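Local coordinates for protein putative NADH Oxidase (Clostridium acetobutylicum, PDB 3E10) that probably works as an FMN-dependent oxidoreductase of the nitroreductase family, carrying flavin mononucleotide in its dimer, at residues B[21-26]-B[107-112]; B[29-34]-B[43-48]; B[55-60]-B[73-78]; B[95-100]-B[140-145]. All coordinates share one frame; numbering follows the deposited sequence.

Contact 1: B[21-26]-B[107-112]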
loop_
_atom_site.group_PDB
_atom_site.type_symbol
_atom_site.label_atom_id
_atom_site.label_comp_id
_atom_site.label_asym_id
_atom_site.label_seq_id
_atom_site.Cartn_x
_atom_site.Cartn_y
_atom_site.Cartn_z
ATOM N N LYS B 21 -19.467 -13.992 -5.946
ATOM C CA LYS B 21 -18.249 -14.754 -6.195
ATOM C C LYS B 21 -17.327 -14.028 -7.162
ATOM O O LYS B 21 -16.125 -14.023 -6.956
ATOM C CB LYS B 21 -18.547 -16.174 -6.722
ATOM C CG LYS B 21 -19.317 -17.017 -5.746
ATOM C CD LYS B 21 -18.564 -17.363 -4.475
ATOM C CE LYS B 21 -19.309 -18.510 -3.764
ATOM N NZ LYS B 21 -19.075 -18.496 -2.320
ATOM N N GLU B 22 -17.880 -13.416 -8.209
ATOM C CA GLU B 22 -17.045 -12.735 -9.188
ATOM C C GLU B 22 -16.298 -11.540 -8.592
ATOM O O GLU B 22 -15.176 -11.253 -8.977
ATOM C CB GLU B 22 -17.836 -12.310 -10.417
ATOM C CG GLU B 22 -18.871 -11.296 -10.207
ATOM N N LYS B 23 -16.930 -10.861 -7.644
ATOM C CA LYS B 23 -16.302 -9.728 -6.980
ATOM C C LYS B 23 -15.215 -10.195 -6.019
ATOM O O LYS B 23 -14.160 -9.574 -5.934
ATOM C CB LYS B 23 -17.350 -8.885 -6.241
ATOM C CG LYS B 23 -18.235 -8.093 -7.206
ATOM C CD LYS B 23 -19.106 -7.043 -6.535
ATOM C CE LYS B 23 -19.971 -6.301 -7.554
ATOM N NZ LYS B 23 -20.728 -5.165 -6.944
ATOM N N ILE B 24 -15.469 -11.311 -5.333
ATOM C CA ILE B 24 -14.439 -11.878 -4.463
ATOM C C ILE B 24 -13.181 -12.144 -5.287
ATOM O O ILE B 24 -12.080 -11.795 -4.872
ATOM C CB ILE B 24 -14.885 -13.159 -3.744
ATOM C CG1 ILE B 24 -16.138 -12.878 -2.910
ATOM C CG2 ILE B 24 -13.751 -13.696 -2.855
ATOM C CD1 ILE B 24 -16.706 -14.087 -2.168
ATOM N N GLU B 25 -13.349 -12.786 -6.438
ATOM C CA GLU B 25 -12.198 -13.095 -7.279
ATOM C C GLU B 25 -11.453 -11.833 -7.716
ATOM O O GLU B 25 -10.217 -11.794 -7.738
ATOM C CB GLU B 25 -12.614 -13.906 -8.511
ATOM C CG GLU B 25 -11.405 -14.347 -9.338
ATOM C CD GLU B 25 -11.731 -15.300 -10.447
ATOM O OE1 GLU B 25 -12.337 -16.357 -10.176
ATOM O OE2 GLU B 25 -11.358 -14.973 -11.583
ATOM N N LYS B 26 -12.195 -10.813 -8.116
ATOM C CA LYS B 26 -11.593 -9.551 -8.514
ATOM C C LYS B 26 -10.785 -8.904 -7.385
ATOM O O LYS B 26 -9.739 -8.317 -7.635
ATOM C CB LYS B 26 -12.669 -8.595 -9.035
ATOM C CG LYS B 26 -13.236 -9.060 -10.373
ATOM C CD LYS B 26 -14.578 -8.479 -10.688
ATOM C CE LYS B 26 -14.955 -8.824 -12.112
ATOM N NZ LYS B 26 -14.061 -8.107 -13.078
ATOM N N LEU B 107 -15.832 -1.702 -7.121
ATOM C CA LEU B 107 -16.939 -2.640 -7.215
ATOM C C LEU B 107 -18.149 -2.268 -6.358
ATOM O O LEU B 107 -19.026 -3.079 -6.156
ATOM C CB LEU B 107 -16.412 -4.039 -6.837
ATOM C CG LEU B 107 -15.297 -4.597 -7.716
ATOM C CD1 LEU B 107 -14.734 -5.910 -7.122
ATOM C CD2 LEU B 107 -15.760 -4.798 -9.182
ATOM N N ASP B 108 -18.181 -1.043 -5.849
ATOM C CA ASP B 108 -19.316 -0.547 -5.074
ATOM C C ASP B 108 -19.471 -1.276 -3.745
ATOM O O ASP B 108 -20.551 -1.321 -3.147
ATOM C CB ASP B 108 -20.621 -0.609 -5.899
ATOM C CG ASP B 108 -20.530 0.174 -7.200
ATOM O OD1 ASP B 108 -20.151 1.346 -7.159
ATOM O OD2 ASP B 108 -20.829 -0.411 -8.259
ATOM N N LEU B 109 -18.359 -1.812 -3.257
ATOM C CA LEU B 109 -18.292 -2.468 -1.961
ATOM C C LEU B 109 -17.662 -1.507 -0.959
ATOM O O LEU B 109 -16.954 -0.563 -1.338
ATOM C CB LEU B 109 -17.449 -3.733 -2.051
ATOM C CG LEU B 109 -18.001 -4.855 -2.928
ATOM C CD1 LEU B 109 -16.929 -5.904 -3.080
ATOM C CD2 LEU B 109 -19.255 -5.443 -2.321
ATOM N N GLY B 110 -17.919 -1.771 0.316
ATOM C CA GLY B 110 -17.190 -1.138 1.398
ATOM C C GLY B 110 -16.222 -2.120 2.023
ATOM O O GLY B 110 -16.448 -3.349 2.031
ATOM N N ALA B 111 -15.116 -1.596 2.520
ATOM C CA ALA B 111 -14.142 -2.418 3.206
ATOM C C ALA B 111 -13.395 -1.580 4.222
ATOM O O ALA B 111 -13.364 -0.368 4.143
ATOM C CB ALA B 111 -13.189 -3.043 2.188
ATOM N N VAL B 112 -12.770 -2.260 5.174
ATOM C CA VAL B 112 -11.829 -1.612 6.074
ATOM C C VAL B 112 -10.661 -2.567 6.358
ATOM O O VAL B 112 -10.832 -3.775 6.535
ATOM C CB VAL B 112 -12.511 -1.125 7.400
ATOM C CG1 VAL B 112 -13.153 -2.303 8.168
ATOM C CG2 VAL B 112 -11.491 -0.391 8.289
HETATM O O HOH W 1 -22.316 -2.896 -8.180
#
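In Lys23, CG sits beside the backbone N and opposite the carbonyl carbon (chi1 -72°), and the chain then runs out extended to NZ; Leu107, with a similar first torsion, sends its isobutyl group back toward the helix, so the lysine chain and the leucine branch lie alongside one another, running opposite ways. The ammonium group reaches the carbonyl oxygen of Leu107, with NZ to O at 2.8 Å. The C=O...NZ angle of 153° puts the ammonium near the outward extension of the carbonyl, tilted a little (17°) from its plane. Along the way the aliphatic part of the lysine is used as an apolar surface: its CD lies 4.0 Å from Leu107 CB and 4.2 Å from Leu109 CD1. One turn on, Lys26 adds its CB, 3.9 Å from Leu107 CD1.

The accepting carbonyl belongs to the turn that closes helix 89-106. Asp108, with positive phi, is the C-prime residue of a Schellman motif in which Leu109 N returns to Ala104 O, and the chain then enters strand 110-115. A cation at this carboxyl end of a helix would be expected to suit its partial negative charge.

NZ of Lys23 is gripped further by the hydroxyl of Tyr146 and by a water that accepts from it at 3.0 Å. That water donates to Asp108 OD2 at 2.9 Å, linking Lys23 to the carboxylate, whose OD2 stands 4.9 Å from Lys23 NZ.

Contact 2: B[29-34]-B[43-48]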
loop_
_atom_site.group_PDB
_atom_site.type_symbol
_atom_site.label_atom_id
_atom_site.label_comp_id
_atom_site.label_asym_id
_atom_site.label_seq_id
_atom_site.Cartn_x
_atom_site.Cartn_y
_atom_site.Cartn_z
ATOM N N ARG B 29 -7.559 -10.895 -7.271
ATOM C CA ARG B 29 -6.759 -10.531 -8.409
ATOM C C ARG B 29 -6.078 -9.178 -8.189
ATOM O O ARG B 29 -4.897 -9.008 -8.516
ATOM C CB ARG B 29 -7.616 -10.515 -9.695
ATOM C CG ARG B 29 -7.936 -11.911 -10.199
ATOM C CD ARG B 29 -8.771 -11.851 -11.491
ATOM N NE ARG B 29 -9.124 -13.201 -11.960
ATOM C CZ ARG B 29 -8.312 -14.010 -12.634
ATOM N NH1 ARG B 29 -7.069 -13.623 -12.982
ATOM N NH2 ARG B 29 -8.740 -15.209 -12.986
ATOM N N ALA B 30 -6.816 -8.211 -7.660
ATOM C CA ALA B 30 -6.249 -6.871 -7.428
ATOM C C ALA B 30 -5.086 -6.957 -6.437
ATOM O O ALA B 30 -4.022 -6.362 -6.669
ATOM C CB ALA B 30 -7.308 -5.881 -6.932
ATOM N N ALA B 31 -5.263 -7.711 -5.357
ATOM C CA ALA B 31 -4.207 -7.905 -4.366
ATOM C C ALA B 31 -2.922 -8.418 -5.010
ATOM O O ALA B 31 -1.816 -7.926 -4.750
ATOM C CB ALA B 31 -4.674 -8.895 -3.305
HETATM N N MSE B 32 -3.080 -9.403 -5.889
HETATM C CA MSE B 32 -1.930 -10.102 -6.462
HETATM C C MSE B 32 -1.229 -9.333 -7.579
HETATM O O MSE B 32 -0.180 -9.770 -8.043
HETATM C CB MSE B 32 -2.263 -11.523 -6.878
HETATM C CG MSE B 32 -2.682 -12.327 -5.671
HETATM SE SE MSE B 32 -2.775 -14.243 -5.965
HETATM C CE MSE B 32 -4.632 -14.556 -5.443
ATOM N N GLN B 33 -1.801 -8.200 -8.002
ATOM C CA GLN B 33 -1.131 -7.270 -8.900
ATOM C C GLN B 33 -0.265 -6.241 -8.191
ATOM O O GLN B 33 0.351 -5.399 -8.843
ATOM C CB GLN B 33 -2.157 -6.540 -9.774
ATOM C CG GLN B 33 -2.881 -7.408 -10.751
ATOM C CD GLN B 33 -1.991 -8.164 -11.698
ATOM O OE1 GLN B 33 -2.032 -9.405 -11.750
ATOM N NE2 GLN B 33 -1.155 -7.438 -12.443
ATOM N N ALA B 34 -0.170 -6.299 -6.871
ATOM C CA ALA B 34 0.649 -5.342 -6.141
ATOM C C ALA B 34 2.128 -5.477 -6.456
ATOM O O ALA B 34 2.621 -6.569 -6.796
ATOM C CB ALA B 34 0.407 -5.482 -4.644
ATOM N N TRP B 43 2.469 -13.260 -0.648
ATOM C CA TRP B 43 1.122 -13.270 -0.052
ATOM C C TRP B 43 0.365 -14.590 -0.152
ATOM O O TRP B 43 0.459 -15.336 -1.151
ATOM C CB TRP B 43 0.255 -12.203 -0.707
ATOM C CG TRP B 43 0.548 -11.971 -2.186
ATOM C CD1 TRP B 43 0.308 -12.815 -3.229
ATOM C CD2 TRP B 43 1.143 -10.808 -2.738
ATOM N NE1 TRP B 43 0.722 -12.235 -4.403
ATOM C CE2 TRP B 43 1.222 -10.991 -4.127
ATOM C CE3 TRP B 43 1.605 -9.620 -2.176
ATOM C CZ2 TRP B 43 1.806 -10.028 -4.977
ATOM C CZ3 TRP B 43 2.159 -8.633 -3.023
ATOM C CH2 TRP B 43 2.251 -8.867 -4.406
ATOM N N GLU B 44 -0.427 -14.826 0.877
ATOM C CA GLU B 44 -1.431 -15.905 0.952
ATOM C C GLU B 44 -2.678 -15.284 1.547
ATOM O O GLU B 44 -2.567 -14.367 2.330
ATOM C CB GLU B 44 -0.927 -17.011 1.909
ATOM C CG GLU B 44 0.335 -17.743 1.438
ATOM C CD GLU B 44 0.106 -18.727 0.313
ATOM O OE1 GLU B 44 -1.079 -18.972 -0.079
ATOM O OE2 GLU B 44 1.128 -19.272 -0.216
ATOM N N PHE B 45 -3.846 -15.789 1.177
ATOM C CA PHE B 45 -5.121 -15.209 1.565
ATOM C C PHE B 45 -6.051 -16.298 2.089
ATOM O O PHE B 45 -6.252 -17.312 1.412
ATOM C CB PHE B 45 -5.802 -14.517 0.360
ATOM C CG PHE B 45 -4.915 -13.548 -0.363
ATOM C CD1 PHE B 45 -4.119 -13.962 -1.400
ATOM C CD2 PHE B 45 -4.822 -12.227 0.039
ATOM C CE1 PHE B 45 -3.267 -13.086 -2.071
ATOM C CE2 PHE B 45 -3.977 -11.353 -0.616
ATOM C CZ PHE B 45 -3.206 -11.785 -1.669
ATOM N N ILE B 46 -6.701 -16.050 3.222
ATOM C CA ILE B 46 -7.803 -16.908 3.674
ATOM C C ILE B 46 -9.100 -16.103 3.464
ATOM O O ILE B 46 -9.247 -14.987 3.953
ATOM C CB ILE B 46 -7.700 -17.319 5.144
ATOM C CG1 ILE B 46 -6.353 -17.944 5.468
ATOM C CG2 ILE B 46 -8.846 -18.317 5.501
ATOM C CD1 ILE B 46 -6.107 -18.188 6.984
ATOM N N VAL B 47 -10.017 -16.689 2.707
ATOM C CA VAL B 47 -11.249 -16.028 2.361
ATOM C C VAL B 47 -12.341 -16.700 3.175
ATOM O O VAL B 47 -12.486 -17.942 3.099
ATOM C CB VAL B 47 -11.543 -16.181 0.867
ATOM C CG1 VAL B 47 -12.908 -15.589 0.530
ATOM C CG2 VAL B 47 -10.390 -15.548 0.031
ATOM N N LEU B 48 -13.068 -15.912 3.970
ATOM C CA LEU B 48 -14.173 -16.422 4.796
ATOM C C LEU B 48 -15.505 -15.816 4.382
ATOM O O LEU B 48 -15.639 -14.598 4.219
ATOM C CB LEU B 48 -13.957 -16.104 6.259
ATOM C CG LEU B 48 -12.736 -16.674 6.983
ATOM C CD1 LEU B 48 -11.458 -15.810 6.720
ATOM C CD2 LEU B 48 -13.042 -16.798 8.465
#
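The carbonyl oxygen of Ala31 accepts the backbone N-H of Ala34, N to O 3.1 Å, near the C-terminal part of helix 21-32, and the same oxygen lies over one face of the Trp43 indole. It stands 4.1 Å above the ring plane, offset toward the rim. A second carbonyl takes the edge: Ala34 O approaches Trp43 CH2 to 3.3 Å, near the plane of the ring, while the methyl of Ala34 touches the same end of the indole.

Met32, present as selenomethionine, runs alongside both aromatic residues of strand 43-48. Its CG is 3.6 Å from Trp43 NE1 and 3.7 Å from Phe45 CE1, oblique to both rings. The chain bends at chi3 (-123°), which brings CE back to within 3.9 Å of Phe45 CE1. The selenium makes Met-aromatic contacts with both, 5.1 Å from the centroid of the indole five-membered ring and 60° off its normal, and similarly slanted to the Phe45 ring. Ala31 CB completes the packing against Phe45 CZ at 3.6 Å.

In the nitroreductase fold this lays helix 21-32 on the sheet strand that is outermost within this chain. Beyond it, Phe45, Ile46 and Val47 pair in parallel with a strand of the second subunit, and Phe158 of that subunit packs on Met32. Trp43 also touches Ser36, an FMN-binding residue. Dispersion and the Met-aromatic contacts account for most of the attraction, Ala34 O at the electropositive ring edge probably adding a little; no charged group takes part, consistent with the burial of every touching residue.

Contact 3: B[55-60]-B[73-78]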
loop_
_atom_site.group_PDB
_atom_site.type_symbol
_atom_site.label_atom_id
_atom_site.label_comp_id
_atom_site.label_asym_id
_atom_site.label_seq_id
_atom_site.Cartn_x
_atom_site.Cartn_y
_atom_site.Cartn_z
ATOM N N ASP B 55 -17.651 -13.960 12.652
ATOM C CA ASP B 55 -17.943 -13.358 13.949
ATOM C C ASP B 55 -16.857 -13.728 14.980
ATOM O O ASP B 55 -16.423 -12.885 15.785
ATOM C CB ASP B 55 -19.345 -13.789 14.407
ATOM C CG ASP B 55 -19.925 -12.869 15.465
ATOM O OD1 ASP B 55 -20.360 -11.750 15.129
ATOM O OD2 ASP B 55 -19.951 -13.275 16.637
ATOM N N LYS B 56 -16.414 -14.969 14.960
ATOM C CA LYS B 56 -15.334 -15.421 15.824
ATOM C C LYS B 56 -14.078 -14.593 15.569
ATOM O O LYS B 56 -13.362 -14.219 16.493
ATOM C CB LYS B 56 -15.039 -16.901 15.564
ATOM C CG LYS B 56 -13.859 -17.479 16.348
ATOM C CD LYS B 56 -13.578 -18.926 15.971
ATOM C CE LYS B 56 -12.326 -19.452 16.655
ATOM N NZ LYS B 56 -12.259 -20.933 16.561
ATOM N N LEU B 57 -13.821 -14.337 14.293
ATOM C CA LEU B 57 -12.633 -13.626 13.872
ATOM C C LEU B 57 -12.614 -12.188 14.405
ATOM O O LEU B 57 -11.527 -11.633 14.664
ATOM C CB LEU B 57 -12.545 -13.681 12.342
ATOM C CG LEU B 57 -11.328 -13.031 11.670
ATOM C CD1 LEU B 57 -10.020 -13.721 12.056
ATOM C CD2 LEU B 57 -11.562 -13.013 10.141
ATOM N N SER B 58 -13.790 -11.597 14.658
ATOM C CA SER B 58 -13.868 -10.252 15.270
ATOM C C SER B 58 -13.153 -10.169 16.601
ATOM O O SER B 58 -12.821 -9.078 17.039
ATOM C CB SER B 58 -15.315 -9.792 15.440
ATOM O OG SER B 58 -15.968 -10.497 16.471
ATOM N N ASN B 59 -12.926 -11.314 17.241
ATOM C CA ASN B 59 -12.271 -11.325 18.543
ATOM C C ASN B 59 -10.758 -11.144 18.478
ATOM O O ASN B 59 -10.099 -11.037 19.522
ATOM C CB ASN B 59 -12.570 -12.645 19.280
ATOM C CG ASN B 59 -14.051 -12.801 19.614
ATOM O OD1 ASN B 59 -14.685 -11.858 20.070
ATOM N ND2 ASN B 59 -14.605 -13.978 19.352
ATOM N N PHE B 60 -10.193 -11.105 17.268
ATOM C CA PHE B 60 -8.720 -11.060 17.159
ATOM C C PHE B 60 -8.127 -9.743 17.641
ATOM O O PHE B 60 -6.960 -9.685 18.021
ATOM C CB PHE B 60 -8.250 -11.424 15.746
ATOM C CG PHE B 60 -8.023 -10.232 14.810
ATOM C CD1 PHE B 60 -6.765 -9.617 14.741
ATOM C CD2 PHE B 60 -9.047 -9.773 13.973
ATOM C CE1 PHE B 60 -6.549 -8.546 13.887
ATOM C CE2 PHE B 60 -8.848 -8.721 13.094
ATOM C CZ PHE B 60 -7.581 -8.111 13.046
ATOM N N ALA B 73 -14.747 -11.814 4.811
ATOM C CA ALA B 73 -13.461 -11.388 5.389
ATOM C C ALA B 73 -12.328 -11.996 4.590
ATOM O O ALA B 73 -12.425 -13.154 4.145
ATOM C CB ALA B 73 -13.343 -11.833 6.866
ATOM N N ILE B 74 -11.256 -11.224 4.404
ATOM C CA ILE B 74 -10.053 -11.736 3.734
ATOM C C ILE B 74 -8.887 -11.537 4.700
ATOM O O ILE B 74 -8.571 -10.400 5.073
ATOM C CB ILE B 74 -9.773 -11.030 2.379
ATOM C CG1 ILE B 74 -11.024 -11.073 1.484
ATOM C CG2 ILE B 74 -8.536 -11.689 1.687
ATOM C CD1 ILE B 74 -10.913 -10.219 0.170
ATOM N N VAL B 75 -8.290 -12.651 5.130
ATOM C CA VAL B 75 -7.095 -12.600 5.970
ATOM C C VAL B 75 -5.863 -12.590 5.059
ATOM O O VAL B 75 -5.697 -13.483 4.249
ATOM C CB VAL B 75 -7.037 -13.773 6.963
ATOM C CG1 VAL B 75 -5.840 -13.636 7.953
ATOM C CG2 VAL B 75 -8.350 -13.918 7.748
ATOM N N LEU B 76 -5.011 -11.574 5.222
ATOM C CA LEU B 76 -3.780 -11.429 4.452
ATOM C C LEU B 76 -2.644 -11.964 5.316
ATOM O O LEU B 76 -2.491 -11.567 6.461
ATOM C CB LEU B 76 -3.518 -9.956 4.109
ATOM C CG LEU B 76 -4.180 -9.446 2.826
ATOM C CD1 LEU B 76 -5.679 -9.450 2.932
ATOM C CD2 LEU B 76 -3.658 -8.044 2.480
ATOM N N LEU B 77 -1.838 -12.833 4.701
ATOM C CA LEU B 77 -0.734 -13.501 5.336
ATOM C C LEU B 77 0.474 -13.439 4.423
ATOM O O LEU B 77 0.305 -13.323 3.220
ATOM C CB LEU B 77 -1.094 -14.979 5.570
ATOM C CG LEU B 77 -2.477 -15.378 6.138
ATOM C CD1 LEU B 77 -2.736 -16.877 5.810
ATOM C CD2 LEU B 77 -2.442 -15.231 7.588
ATOM N N ALA B 78 1.668 -13.577 4.995
ATOM C CA ALA B 78 2.880 -13.672 4.203
ATOM C C ALA B 78 3.634 -14.931 4.569
ATOM O O ALA B 78 3.685 -15.305 5.729
ATOM C CB ALA B 78 3.787 -12.462 4.446
#
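The ring of Phe60 has the carbonyl oxygen of Leu57 at its edge, in plane; Leu57 is the residue whose side chain crosses to Ala73 and Val75. The same oxygen accepts the Phe60 backbone N-H at 3.0 Å, so the helical turn 57-60 sets the ring beside the residue that makes the contact. In the fold, this places a short helix against strand 72-79, an inner strand of the antiparallel sheet of the nitroreductase family.

The evidence for the crossing is narrow and wholly apolar. Leu57 has CG opposite its backbone N (chi1 -178°), which extends the isobutyl group out from the helix, and a single methyl does the touching. The strand answers with residues two apart, whose side chains leave the same side of the sheet. The leucine and valine side chains meet at a slant, through one branch of each, and the 95 Å² buried in all confirms that this is a light touch. Leu126 and Met129 of helix 120-129, Phe130 and Val141 also pack on Leu57, so the leucine is embedded among several elements.

Beside the leucine, Ser58 OG donates to Asp55 O in the carbonyl plane and also bonds Lys68 NZ. On the strand side, Leu57 CD2 lies 3.9 Å from Ala73 CB and 4.1 Å from Val75 CG2.

Contact 4: B[95-100]-B[140-145]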
loop_
_atom_site.group_PDB
_atom_site.type_symbol
_atom_site.label_atom_id
_atom_site.label_comp_id
_atom_site.label_asym_id
_atom_site.label_seq_id
_atom_site.Cartn_x
_atom_site.Cartn_y
_atom_site.Cartn_z
ATOM N N ALA B 95 0.814 -2.886 0.232
ATOM C CA ALA B 95 0.461 -2.513 -1.143
ATOM C C ALA B 95 -0.682 -3.396 -1.654
ATOM O O ALA B 95 -1.592 -2.914 -2.324
ATOM C CB ALA B 95 1.716 -2.617 -2.043
ATOM N N ALA B 96 -0.619 -4.702 -1.355
ATOM C CA ALA B 96 -1.703 -5.623 -1.690
ATOM C C ALA B 96 -3.021 -5.228 -1.014
ATOM O O ALA B 96 -4.088 -5.237 -1.631
ATOM C CB ALA B 96 -1.308 -7.064 -1.342
ATOM N N ALA B 97 -2.938 -4.877 0.271
ATOM C CA ALA B 97 -4.134 -4.457 1.012
ATOM C C ALA B 97 -4.776 -3.230 0.382
ATOM O O ALA B 97 -5.991 -3.172 0.199
ATOM C CB ALA B 97 -3.758 -4.159 2.489
ATOM N N GLU B 98 -3.938 -2.258 0.022
ATOM C CA GLU B 98 -4.441 -1.033 -0.575
ATOM C C GLU B 98 -5.094 -1.360 -1.910
ATOM O O GLU B 98 -6.130 -0.788 -2.232
ATOM C CB GLU B 98 -3.327 0.021 -0.714
ATOM C CG GLU B 98 -3.784 1.374 -1.330
ATOM C CD GLU B 98 -4.843 2.127 -0.518
ATOM O OE1 GLU B 98 -5.293 1.634 0.533
ATOM O OE2 GLU B 98 -5.258 3.235 -0.972
ATOM N N ASN B 99 -4.497 -2.272 -2.685
ATOM C CA ASN B 99 -5.160 -2.666 -3.925
ATOM C C ASN B 99 -6.552 -3.267 -3.673
ATOM O O ASN B 99 -7.503 -3.032 -4.430
ATOM C CB ASN B 99 -4.326 -3.645 -4.731
ATOM C CG ASN B 99 -3.249 -2.972 -5.560
ATOM O OD1 ASN B 99 -2.975 -1.762 -5.435
ATOM N ND2 ASN B 99 -2.619 -3.772 -6.429
ATOM N N ILE B 100 -6.648 -4.126 -2.664
ATOM C CA ILE B 100 -7.980 -4.680 -2.305
ATOM C C ILE B 100 -8.975 -3.580 -1.978
ATOM O O ILE B 100 -10.127 -3.605 -2.423
ATOM C CB ILE B 100 -7.879 -5.721 -1.154
ATOM C CG1 ILE B 100 -7.040 -6.944 -1.586
ATOM C CG2 ILE B 100 -9.242 -6.115 -0.656
ATOM C CD1 ILE B 100 -6.707 -7.878 -0.433
ATOM N N CYS B 140 -2.953 -8.753 8.163
ATOM C CA CYS B 140 -4.128 -7.968 8.491
ATOM C C CYS B 140 -5.361 -8.769 8.114
ATOM O O CYS B 140 -5.257 -9.830 7.479
ATOM C CB CYS B 140 -4.133 -6.603 7.784
ATOM S SG CYS B 140 -4.600 -6.625 6.032
ATOM N N VAL B 141 -6.515 -8.256 8.498
ATOM C CA VAL B 141 -7.797 -8.764 7.999
ATOM C C VAL B 141 -8.500 -7.604 7.326
ATOM O O VAL B 141 -8.449 -6.484 7.818
ATOM C CB VAL B 141 -8.669 -9.326 9.124
ATOM C CG1 VAL B 141 -10.019 -9.807 8.576
ATOM C CG2 VAL B 141 -7.949 -10.431 9.919
ATOM N N ILE B 142 -9.150 -7.875 6.180
ATOM C CA ILE B 142 -10.008 -6.883 5.519
ATOM C C ILE B 142 -11.456 -7.387 5.581
ATOM O O ILE B 142 -11.748 -8.485 5.114
ATOM C CB ILE B 142 -9.549 -6.609 4.087
ATOM C CG1 ILE B 142 -8.119 -6.011 4.082
ATOM C CG2 ILE B 142 -10.513 -5.614 3.385
ATOM C CD1 ILE B 142 -7.495 -5.886 2.769
ATOM N N SER B 143 -12.318 -6.618 6.234
ATOM C CA SER B 143 -13.738 -6.949 6.240
ATOM C C SER B 143 -14.354 -6.229 5.044
ATOM O O SER B 143 -13.954 -5.107 4.721
ATOM C CB SER B 143 -14.428 -6.565 7.541
ATOM O OG SER B 143 -14.274 -5.223 7.799
ATOM N N VAL B 144 -15.289 -6.889 4.369
ATOM C CA VAL B 144 -15.834 -6.413 3.106
ATOM C C VAL B 144 -17.349 -6.701 3.097
ATOM O O VAL B 144 -17.804 -7.740 3.562
ATOM C CB VAL B 144 -15.197 -7.148 1.905
ATOM C CG1 VAL B 144 -15.716 -6.584 0.587
ATOM C CG2 VAL B 144 -13.672 -7.057 1.919
ATOM N N GLY B 145 -18.115 -5.783 2.527
ATOM C CA GLY B 145 -19.545 -5.982 2.307
ATOM C C GLY B 145 -20.161 -4.791 1.600
ATOM O O GLY B 145 -19.492 -3.821 1.315
#
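Ala97 is the first residue of 95-100 to touch the strand, its methyl pointing at Cys140 and Ile142. Its CB is 4.1 Å from Ile142 CD1, and the backbone joins in, Ala97 O lying 4.0 Å from the same methyl. Toward Cys140 the approach is looser, Ala97 CB to Cys140 SG 4.4 Å. This is the helix-on-sheet layer of the nitroreductase fold: segments 95-100 and 140-145 run parallel, 2° between their axes, at a separation of 10.2 Å that is usual for a helix packed on a sheet.

Glu98 points away from the strand and packs on Pro35 of the second subunit, while Asn99 uses ND2 to hold the Ala30 carbonyl of helix 21-32. These two residues show that the helix has neighbours on other sides too. One turn beyond Ala97 comes Ile100, the second residue facing the strand, and it meets Ile142 at a slant. Leu76, from the neighbouring strand, packs on Ala97, Ile100 and Cys140 alike, which joins the contact to the rest of the sheet.

On the strand, the side chain of Cys140 comes within about 4 Å of Gly115, an FMN-binding residue, and about 7 Å of the flavin mononucleotide, nearest atoms. Ile142 has the largest share of the contact. Its chi1 of -62° and extended chi2 of 171° push CD1 toward the helix, where Ile142 CD1 meets CB, CG2 and CD1 of Ile100, each at 3.9 Å.

Contacts 2, 3 and 4 are buried, and contact 4 lies nearest the middle of the chain, its centre about 2 Å from the chain's centre; contact 1 is partly exposed. Chemistry follows place: at the periphery, contact 1 combines an ammonium-carbonyl bond and a bridging water with aliphatic packing, whereas contacts 3 and 4 rely on aliphatic groups, with one cysteine sulfur in contact 4, and contact 2 on aromatic rings and selenium. Contacts 1 and 2 share helix 21-32, which meets the helix of contact 4 through Ala31 and Ile100. All four reach the same antiparallel sheet, contact 4 bonding to the strands of contacts 1 and 3. Contacts 2 and 4 border the second subunit more widely than contact 3, which reaches it through Leu77.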